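TRAP dicarboxylate transporter, DctP subunit (Ochrobactrum anthropi, PDB 4P47) probably binds a dicarboxylate or related organic acid in the periplasm and delivers it to a TRAP transporter. Local coordinates at residues 33-37 with 48-52; 127-132 with 323-327; 141-147 with 240-246. All blocks are in the same frame, centred on the assembly; numbering follows the deposited sequence. Where two conformers were deposited one is given.

Contact 1: 33-37 with 48-52; sequences KFAAA and MEKFA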
loop_
_atom_site.group_PDB
_atom_site.type_symbol
_atom_site.label_atom_id
_atom_site.label_comp_id
_atom_site.label_asym_id
_atom_site.label_seq_id
_atom_site.Cartn_x
_atom_site.Cartn_y
_atom_site.Cartn_z
ATOM N N LYS A 33 4.154 -21.004 -7.577
ATOM C CA LYS A 33 4.528 -19.849 -8.384
ATOM C C LYS A 33 4.032 -18.595 -7.669
ATOM O O LYS A 33 2.859 -18.506 -7.335
ATOM C CB LYS A 33 3.917 -19.956 -9.784
ATOM C CG LYS A 33 4.342 -21.206 -10.540
ATOM C CD LYS A 33 3.709 -21.308 -11.934
ATOM C CE LYS A 33 4.137 -22.581 -12.668
ATOM N NZ LYS A 33 3.629 -22.650 -14.072
ATOM N N PHE A 34 4.929 -17.639 -7.440
ATOM C CA PHE A 34 4.638 -16.443 -6.648
ATOM C C PHE A 34 4.965 -15.233 -7.511
ATOM O O PHE A 34 6.141 -14.936 -7.762
ATOM C CB PHE A 34 5.510 -16.500 -5.380
ATOM C CG PHE A 34 5.228 -15.454 -4.323
ATOM C CD1 PHE A 34 4.261 -14.490 -4.463
ATOM C CD2 PHE A 34 5.949 -15.491 -3.161
ATOM C CE1 PHE A 34 4.040 -13.529 -3.439
ATOM C CE2 PHE A 34 5.742 -14.574 -2.154
ATOM C CZ PHE A 34 4.777 -13.588 -2.290
ATOM N N ALA A 35 3.917 -14.563 -7.976
ATOM C CA ALA A 35 4.050 -13.472 -8.934
ATOM C C ALA A 35 3.912 -12.107 -8.260
ATOM O O ALA A 35 3.179 -11.948 -7.288
ATOM C CB ALA A 35 2.985 -13.607 -9.981
ATOM N N ALA A 36 4.616 -11.100 -8.769
ATOM C CA ALA A 36 4.408 -9.725 -8.336
ATOM C C ALA A 36 4.863 -8.768 -9.410
ATOM O O ALA A 36 5.519 -9.159 -10.368
ATOM C CB ALA A 36 5.159 -9.444 -7.042
ATOM N N ALA A 37 4.546 -7.494 -9.193
ATOM C CA ALA A 37 4.845 -6.432 -10.158
ATOM C C ALA A 37 6.277 -5.934 -10.158
ATOM O O ALA A 37 6.795 -5.602 -11.217
ATOM C CB ALA A 37 3.928 -5.274 -9.900
ATOM N N MET A 48 9.737 -11.383 -0.934
ATOM C CA MET A 48 9.421 -12.631 -1.626
ATOM C C MET A 48 10.573 -13.630 -1.546
ATOM O O MET A 48 10.364 -14.827 -1.373
ATOM C CB MET A 48 9.105 -12.352 -3.090
ATOM C CG MET A 48 7.805 -11.578 -3.272
ATOM S SD MET A 48 7.592 -10.905 -4.929
ATOM C CE MET A 48 7.193 -12.410 -5.833
ATOM N N GLU A 49 11.797 -13.128 -1.650
ATOM C CA GLU A 49 12.980 -13.985 -1.562
ATOM C C GLU A 49 13.140 -14.564 -0.167
ATOM O O GLU A 49 13.465 -15.740 -0.010
ATOM C CB GLU A 49 14.239 -13.190 -1.954
ATOM C CG GLU A 49 14.267 -12.853 -3.429
ATOM C CD GLU A 49 15.270 -11.776 -3.798
ATOM O OE1 GLU A 49 15.753 -11.057 -2.902
ATOM O OE2 GLU A 49 15.566 -11.656 -5.004
ATOM N N LYS A 50 12.888 -13.752 0.856
ATOM C CA LYS A 50 12.911 -14.239 2.224
ATOM C C LYS A 50 11.848 -15.316 2.432
ATOM O O LYS A 50 12.122 -16.375 3.023
ATOM C CB LYS A 50 12.732 -13.095 3.228
ATOM C CG LYS A 50 12.693 -13.512 4.699
ATOM C CD LYS A 50 13.955 -14.174 5.196
ATOM C CE LYS A 50 15.125 -13.263 5.103
ATOM N NZ LYS A 50 16.279 -13.912 5.801
ATOM N N PHE A 51 10.629 -15.044 1.968
ATOM C CA PHE A 51 9.539 -16.019 2.025
ATOM C C PHE A 51 9.962 -17.348 1.389
ATOM O O PHE A 51 9.806 -18.423 1.976
ATOM C CB PHE A 51 8.290 -15.445 1.349
ATOM C CG PHE A 51 7.174 -16.440 1.221
ATOM C CD1 PHE A 51 6.330 -16.721 2.306
ATOM C CD2 PHE A 51 6.968 -17.137 0.047
ATOM C CE1 PHE A 51 5.316 -17.646 2.196
ATOM C CE2 PHE A 51 5.948 -18.058 -0.054
ATOM C CZ PHE A 51 5.117 -18.306 1.032
ATOM N N ALA A 52 10.488 -17.276 0.170
ATOM C CA ALA A 52 10.884 -18.489 -0.558
ATOM C C ALA A 52 11.937 -19.281 0.219
ATOM O O ALA A 52 11.879 -20.504 0.288
ATOM C CB ALA A 52 11.411 -18.120 -1.945
#
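In the beta-alpha-beta unit made by strand 30-35, helix 43-58 and strand 63-68, Phe34 of the first strand meets Met48 and Phe51 of the helix that follows it. The Met48 side chain lies over one face of the Phe34 ring: CG sits 3.8 Å from Phe34 CZ, and a bend at the last torsion (chi3 74°) folds CE back to 4.0 Å from the Phe34 ring centroid, a CH-pi contact. The sulfur stands higher above the same face, 4.7 Å from that centroid, a more distant Met-aromatic contact. It also packs on Ala36, two residues further along the chain, whose CB likewise points to the helix, with Met48 SD 3.5 Å from Ala36 CB. One helical turn on, Phe51 completes an offset edge-to-face pair. The edge of Phe34 is directed toward the face of Phe51, with the planes at 82° and Phe34 CE2 3.6 Å from Phe51 CD2. No hydrogen bond joins the two segments, and every touching residue is buried. Met90 and Val92 of strand 90-94 also pack on Phe34, while Phe51 reaches Ile260, Ala263 and Ala267 of helix 254-288. A helix running almost antiparallel to its strand over an apolar layer is the usual build of a beta-alpha-beta crossover.

Contact 2: 127-132 with 323-327; sequences PFGTNL and TVDEL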
loop_
_atom_site.group_PDB
_atom_site.type_symbol
_atom_site.label_atom_id
_atom_site.label_comp_id
_atom_site.label_asym_id
_atom_site.label_seq_id
_atom_site.Cartn_x
_atom_site.Cartn_y
_atom_site.Cartn_z
ATOM N N PRO A 127 -7.532 -6.763 14.349
ATOM C CA PRO A 127 -8.860 -7.163 13.899
ATOM C C PRO A 127 -9.268 -6.531 12.561
ATOM O O PRO A 127 -9.908 -7.200 11.742
ATOM C CB PRO A 127 -9.762 -6.709 15.060
ATOM C CG PRO A 127 -8.864 -6.832 16.249
ATOM C CD PRO A 127 -7.534 -6.365 15.765
ATOM N N PHE A 128 -8.912 -5.272 12.321
ATOM C CA PHE A 128 -9.293 -4.645 11.066
ATOM C C PHE A 128 -8.795 -5.462 9.868
ATOM O O PHE A 128 -9.559 -5.849 8.976
ATOM C CB PHE A 128 -8.749 -3.225 10.989
ATOM C CG PHE A 128 -8.895 -2.602 9.627
ATOM C CD1 PHE A 128 -10.146 -2.267 9.126
ATOM C CD2 PHE A 128 -7.786 -2.351 8.845
ATOM C CE1 PHE A 128 -10.277 -1.702 7.872
ATOM C CE2 PHE A 128 -7.905 -1.773 7.602
ATOM C CZ PHE A 128 -9.149 -1.455 7.108
ATOM N N GLY A 129 -7.496 -5.734 9.837
ATOM C CA GLY A 129 -6.935 -6.479 8.721
ATOM C C GLY A 129 -7.408 -7.918 8.679
ATOM O O GLY A 129 -7.613 -8.502 7.610
ATOM N N THR A 130 -7.546 -8.517 9.858
ATOM C CA THR A 130 -7.944 -9.904 9.970
ATOM C C THR A 130 -9.368 -10.126 9.480
ATOM O O THR A 130 -9.652 -11.065 8.739
ATOM C CB THR A 130 -7.767 -10.374 11.412
ATOM O OG1 THR A 130 -6.382 -10.236 11.772
ATOM C CG2 THR A 130 -8.201 -11.835 11.581
ATOM N N ASN A 131 -10.264 -9.225 9.845
ATOM C CA ASN A 131 -11.646 -9.344 9.426
ATOM C C ASN A 131 -11.833 -9.091 7.934
ATOM O O ASN A 131 -12.722 -9.660 7.317
ATOM C CB ASN A 131 -12.552 -8.444 10.282
ATOM C CG ASN A 131 -12.725 -8.975 11.682
ATOM O OD1 ASN A 131 -12.550 -10.159 11.919
ATOM N ND2 ASN A 131 -13.058 -8.098 12.617
ATOM N N LEU A 132 -10.974 -8.274 7.340
ATOM C CA LEU A 132 -11.003 -8.147 5.899
ATOM C C LEU A 132 -10.643 -9.485 5.257
ATOM O O LEU A 132 -11.315 -9.934 4.330
ATOM C CB LEU A 132 -10.037 -7.063 5.413
ATOM C CG LEU A 132 -10.483 -5.611 5.617
ATOM C CD1 LEU A 132 -9.392 -4.671 5.184
ATOM C CD2 LEU A 132 -11.763 -5.337 4.847
ATOM N N THR A 323 -17.280 -2.577 9.096
ATOM C CA THR A 323 -15.871 -2.386 8.814
ATOM C C THR A 323 -15.411 -0.976 9.207
ATOM O O THR A 323 -14.399 -0.815 9.899
ATOM C CB THR A 323 -15.593 -2.656 7.337
ATOM O OG1 THR A 323 -15.897 -4.024 7.023
ATOM C CG2 THR A 323 -14.153 -2.410 6.992
ATOM N N VAL A 324 -16.168 0.056 8.830
ATOM C CA VAL A 324 -15.736 1.425 9.129
ATOM C C VAL A 324 -15.717 1.741 10.634
ATOM O O VAL A 324 -14.775 2.368 11.121
ATOM C CB VAL A 324 -16.592 2.440 8.353
ATOM C CG1 VAL A 324 -16.218 3.862 8.724
ATOM C CG2 VAL A 324 -16.423 2.218 6.862
ATOM N N ASP A 325 -16.755 1.348 11.373
ATOM C CA ASP A 325 -16.784 1.619 12.811
ATOM C C ASP A 325 -15.619 0.981 13.538
ATOM O O ASP A 325 -14.997 1.611 14.412
ATOM C CB ASP A 325 -18.067 1.086 13.446
ATOM C CG ASP A 325 -19.304 1.852 13.031
ATOM O OD1 ASP A 325 -19.203 3.004 12.561
ATOM O OD2 ASP A 325 -20.396 1.280 13.206
ATOM N N GLU A 326 -15.317 -0.267 13.184
ATOM C CA GLU A 326 -14.194 -0.998 13.779
ATOM C C GLU A 326 -12.876 -0.275 13.506
ATOM O O GLU A 326 -12.055 -0.057 14.409
ATOM C CB GLU A 326 -14.137 -2.421 13.220
ATOM C CG GLU A 326 -12.853 -3.192 13.577
ATOM C CD GLU A 326 -12.893 -4.660 13.151
ATOM O OE1 GLU A 326 -12.953 -4.939 11.932
ATOM O OE2 GLU A 326 -12.864 -5.537 14.044
ATOM N N LEU A 327 -12.683 0.102 12.251
ATOM C CA LEU A 327 -11.499 0.848 11.845
ATOM C C LEU A 327 -11.373 2.146 12.644
ATOM O O LEU A 327 -10.317 2.446 13.216
ATOM C CB LEU A 327 -11.577 1.138 10.352
ATOM C CG LEU A 327 -10.455 1.990 9.767
ATOM C CD1 LEU A 327 -9.093 1.336 10.005
ATOM C CD2 LEU A 327 -10.687 2.223 8.297
HETATM O O HOH W 1 -12.259 -5.146 9.013
#
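Phe128 and Leu327 meet with a methyl group placed squarely over a ring. Leu327 CD1 lies 3.7 Å from the Phe128 ring centroid, only 6° off the ring normal, so this CH-pi contact is centred on the face. Leu327 CB approaches the CD1-CE1 side of the ring and Leu327 CD2 the CE1-CZ side. At the ring's edge, near its plane, Thr323 CG2 comes to 4.0 Å from Phe128 CE1. With its CG trans to the backbone N (chi1 170°), Phe128 leans its ring toward helix 321-336, although its CB does not point there directly.

Beside this apolar patch, Glu326 reaches across in an extended chain. Its carboxylate is nearly coplanar with the Asn131 amide, the planes 17° apart. Asn131 ND2 gives Glu326 OE1 a weak hydrogen bond of 3.2 Å and stands 2.9 Å from Glu326 OE2. A water donates to Glu326 OE1 at 3.0 Å and to Phe128 O at 2.8 Å, so OE1 takes two donors and the carboxylate is linked to the backbone of the facing helix. The carboxylate lies by the first turn of helix 127-133, whose N-terminal end would probably favour its negative charge. Cutting Phe128 back to alanine removes the ring, which would probably leave Leu327 CD1 and Thr323 CG2 without their partner and open a gap between the two helices.

Running nearly antiparallel, the helices share Val123 of helix 117-125, which touches both Phe128 and Leu327. Leu132 packs on Ala104 and Phe105 of a loop, and beyond it the chain runs from helix 127-133 to strand 141-156.

Contact 3: 141-147 with 240-246; sequences LIGLAYW and QIVMISK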
loop_
_atom_site.group_PDB
_atom_site.type_symbol
_atom_site.label_atom_id
_atom_site.label_comp_id
_atom_site.label_asym_id
_atom_site.label_seq_id
_atom_site.Cartn_x
_atom_site.Cartn_y
_atom_site.Cartn_z
ATOM N N LEU A 141 -9.896 -16.898 -2.765
ATOM C CA LEU A 141 -8.606 -16.343 -2.324
ATOM C C LEU A 141 -8.406 -16.593 -0.836
ATOM O O LEU A 141 -9.362 -16.551 -0.074
ATOM C CB LEU A 141 -8.588 -14.842 -2.593
ATOM C CG LEU A 141 -8.680 -14.455 -4.072
ATOM C CD1 LEU A 141 -9.007 -12.990 -4.216
ATOM C CD2 LEU A 141 -7.367 -14.792 -4.814
ATOM N N ILE A 142 -7.168 -16.834 -0.426
ATOM C CA ILE A 142 -6.813 -16.936 0.977
ATOM C C ILE A 142 -5.771 -15.861 1.284
ATOM O O ILE A 142 -4.698 -15.823 0.652
ATOM C CB ILE A 142 -6.173 -18.312 1.279
ATOM C CG1 ILE A 142 -7.106 -19.452 0.848
ATOM C CG2 ILE A 142 -5.791 -18.441 2.748
ATOM C CD1 ILE A 142 -8.431 -19.518 1.585
ATOM N N GLY A 143 -6.053 -15.013 2.265
ATOM C CA GLY A 143 -5.098 -14.006 2.708
ATOM C C GLY A 143 -4.127 -14.569 3.731
ATOM O O GLY A 143 -4.510 -15.257 4.682
ATOM N N LEU A 144 -2.845 -14.319 3.555
ATOM C CA LEU A 144 -1.820 -14.842 4.455
ATOM C C LEU A 144 -1.221 -13.791 5.396
ATOM O O LEU A 144 -0.993 -14.066 6.572
ATOM C CB LEU A 144 -0.709 -15.496 3.631
ATOM C CG LEU A 144 -1.115 -16.719 2.817
ATOM C CD1 LEU A 144 0.027 -17.154 1.926
ATOM C CD2 LEU A 144 -1.537 -17.870 3.755
ATOM N N ALA A 145 -0.960 -12.587 4.897
ATOM C CA ALA A 145 -0.301 -11.541 5.672
ATOM C C ALA A 145 -0.411 -10.243 4.902
ATOM O O ALA A 145 -0.663 -10.244 3.691
ATOM C CB ALA A 145 1.171 -11.877 5.918
ATOM N N TYR A 146 -0.233 -9.141 5.612
ATOM C CA TYR A 146 -0.048 -7.846 4.997
ATOM C C TYR A 146 1.422 -7.460 5.052
ATOM O O TYR A 146 2.065 -7.583 6.095
ATOM C CB TYR A 146 -0.894 -6.775 5.696
ATOM C CG TYR A 146 -2.370 -7.000 5.589
ATOM C CD1 TYR A 146 -3.059 -6.633 4.451
ATOM C CD2 TYR A 146 -3.091 -7.565 6.626
ATOM C CE1 TYR A 146 -4.420 -6.839 4.328
ATOM C CE2 TYR A 146 -4.451 -7.753 6.517
ATOM C CZ TYR A 146 -5.108 -7.381 5.375
ATOM O OH TYR A 146 -6.478 -7.561 5.240
ATOM N N TRP A 147 1.950 -7.028 3.911
ATOM C CA TRP A 147 3.297 -6.481 3.821
ATOM C C TRP A 147 3.153 -4.985 3.475
ATOM O O TRP A 147 2.029 -4.467 3.422
ATOM C CB TRP A 147 4.097 -7.200 2.741
ATOM C CG TRP A 147 4.445 -8.646 3.001
ATOM C CD1 TRP A 147 4.089 -9.421 4.063
ATOM C CD2 TRP A 147 5.224 -9.468 2.143
ATOM N NE1 TRP A 147 4.626 -10.683 3.923
ATOM C CE2 TRP A 147 5.318 -10.731 2.736
ATOM C CE3 TRP A 147 5.838 -9.255 0.897
ATOM C CZ2 TRP A 147 6.006 -11.780 2.128
ATOM C CZ3 TRP A 147 6.528 -10.278 0.309
ATOM C CH2 TRP A 147 6.592 -11.530 0.908
ATOM N N GLN A 240 0.237 -4.042 1.275
ATOM C CA GLN A 240 0.073 -5.108 0.311
ATOM C C GLN A 240 -0.473 -6.327 1.009
ATOM O O GLN A 240 -0.269 -6.515 2.228
ATOM C CB GLN A 240 1.367 -5.417 -0.397
ATOM C CG GLN A 240 1.890 -4.187 -1.108
ATOM C CD GLN A 240 2.670 -4.523 -2.329
ATOM O OE1 GLN A 240 3.507 -5.430 -2.323
ATOM N NE2 GLN A 240 2.416 -3.789 -3.396
ATOM N N ILE A 241 -1.246 -7.121 0.305
ATOM C CA ILE A 241 -1.723 -8.378 0.864
ATOM C C ILE A 241 -1.080 -9.520 0.088
ATOM O O ILE A 241 -1.030 -9.539 -1.157
ATOM C CB ILE A 241 -3.262 -8.465 0.871
ATOM C CG1 ILE A 241 -3.712 -9.760 1.536
ATOM C CG2 ILE A 241 -3.826 -8.323 -0.528
ATOM C CD1 ILE A 241 -5.202 -9.797 1.834
ATOM N N VAL A 242 -0.545 -10.482 0.839
ATOM C CA VAL A 242 -0.021 -11.718 0.286
ATOM C C VAL A 242 -1.137 -12.742 0.284
ATOM O O VAL A 242 -1.761 -12.994 1.333
ATOM C CB VAL A 242 1.140 -12.242 1.154
ATOM C CG1 VAL A 242 1.707 -13.543 0.582
ATOM C CG2 VAL A 242 2.252 -11.187 1.287
ATOM N N MET A 243 -1.412 -13.299 -0.888
ATOM C CA MET A 243 -2.511 -14.225 -1.079
ATOM C C MET A 243 -2.064 -15.503 -1.735
ATOM O O MET A 243 -1.067 -15.553 -2.477
ATOM C CB MET A 243 -3.572 -13.589 -1.975
ATOM C CG MET A 243 -4.287 -12.421 -1.331
ATOM S SD MET A 243 -5.385 -11.479 -2.435
ATOM C CE MET A 243 -4.186 -10.810 -3.609
ATOM N N ILE A 244 -2.842 -16.550 -1.480
ATOM C CA ILE A 244 -2.663 -17.825 -2.124
ATOM C C ILE A 244 -4.017 -18.300 -2.676
ATOM O O ILE A 244 -5.067 -18.027 -2.098
ATOM C CB ILE A 244 -1.983 -18.828 -1.132
ATOM C CG1 ILE A 244 -1.613 -20.129 -1.827
ATOM C CG2 ILE A 244 -2.846 -19.098 0.108
ATOM C CD1 ILE A 244 -0.583 -20.916 -1.052
ATOM N N SER A 245 -3.969 -18.965 -3.824
ATOM C CA SER A 245 -5.160 -19.498 -4.483
ATOM C C SER A 245 -5.891 -20.490 -3.567
ATOM O O SER A 245 -5.285 -21.422 -3.051
ATOM C CB SER A 245 -4.749 -20.181 -5.786
ATOM O OG SER A 245 -5.803 -20.951 -6.349
ATOM N N LYS A 246 -7.191 -20.309 -3.355
ATOM C CA LYS A 246 -7.940 -21.275 -2.536
ATOM C C LYS A 246 -7.973 -22.677 -3.170
ATOM O O LYS A 246 -7.895 -23.677 -2.461
ATOM C CB LYS A 246 -9.352 -20.780 -2.254
ATOM C CG LYS A 246 -10.188 -21.735 -1.401
ATOM C CD LYS A 246 -11.493 -21.086 -0.970
ATOM C CE LYS A 246 -12.255 -21.974 0.022
ATOM N NZ LYS A 246 -12.621 -23.286 -0.587
#
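The indole of Trp147 carries Val242 over one face: Val242 CG2 lies 3.4 Å from the centroid of the five-membered ring, 10° off its normal, a close CH-pi contact. Val242 has CG1 trans to the backbone N (chi1 -180°), which leaves CG2 beside that N and over the indole. Trp147 also packs on Ala267, Arg268 and Gln271 of helix 254-288, and NE1 makes a weak hydrogen bond to Ala264 O. The Tyr146 ring, turned to the opposite side of the sheet, has Gln240 O at its edge, near its plane. Ile241 runs alongside it, pointing the same way, with Ile241 CD1 3.9 Å from Tyr146 CE1. The Tyr146 hydroxyl reaches Gly129 O of helix 127-133.

The backbones pair antiparallel along the whole contact. Toward its far end, Ile142 and Ile244 form a hydrogen-bonded pair, each N 2.9 Å from the other's O, and Ile142 CB packs 3.6 Å from Ile244 CG2. Trp147 and Gln240 are likewise doubly bonded, but both donors stand above the carbonyl planes rather than on lone pairs. The Gln240 amide is held by Asn94 and Gln44.

In the middle, Leu144 and Ala145 together face Val242. Leu144 N bonds Val242 O at 2.8 Å, Val242 N bonds Ala145 O at 2.9 Å, and the buried Ala145 N has no partner. The helix-like backbone of Leu144 (psi -41°) takes up the extra residue. Leu144 CD1 turns onto Ile244 CG2, 3.9 Å away, and Leu144 itself packs on Ile260 of helix 254-288. Across the sheet, Leu141 and Met243 face Leu80 and Leu83 of helix 76-85. Two residues opposite one make a classic beta bulge, here within the pair of long antiparallel strands characteristic of TRAP solute-binding proteins, which run on between the two lobes.

Overall arrangement
From the N terminus, contact 1 closes first, a short loop within the opening beta-alpha-beta unit. Helix 127-133 then opens contact 2, and strand 141-156 directly afterwards opens contact 3. Strand 229-245 closes contact 3, and helix 321-336 closes contact 2 only near the C terminus, so contact 3 is nested inside contact 2 and nothing crosses. Contacts 1 and 3 reach the same sheet and touch: Trp147 CZ3 lies 3.6 Å from Met48 N, and Phe34 meets Val242. Contact 2 touches contact 3 through Leu132 and Tyr146, but its nearest atoms stay about 17 Å from contact 1. The central strand pair thus connects the N-terminal unit with the helices of contact 2.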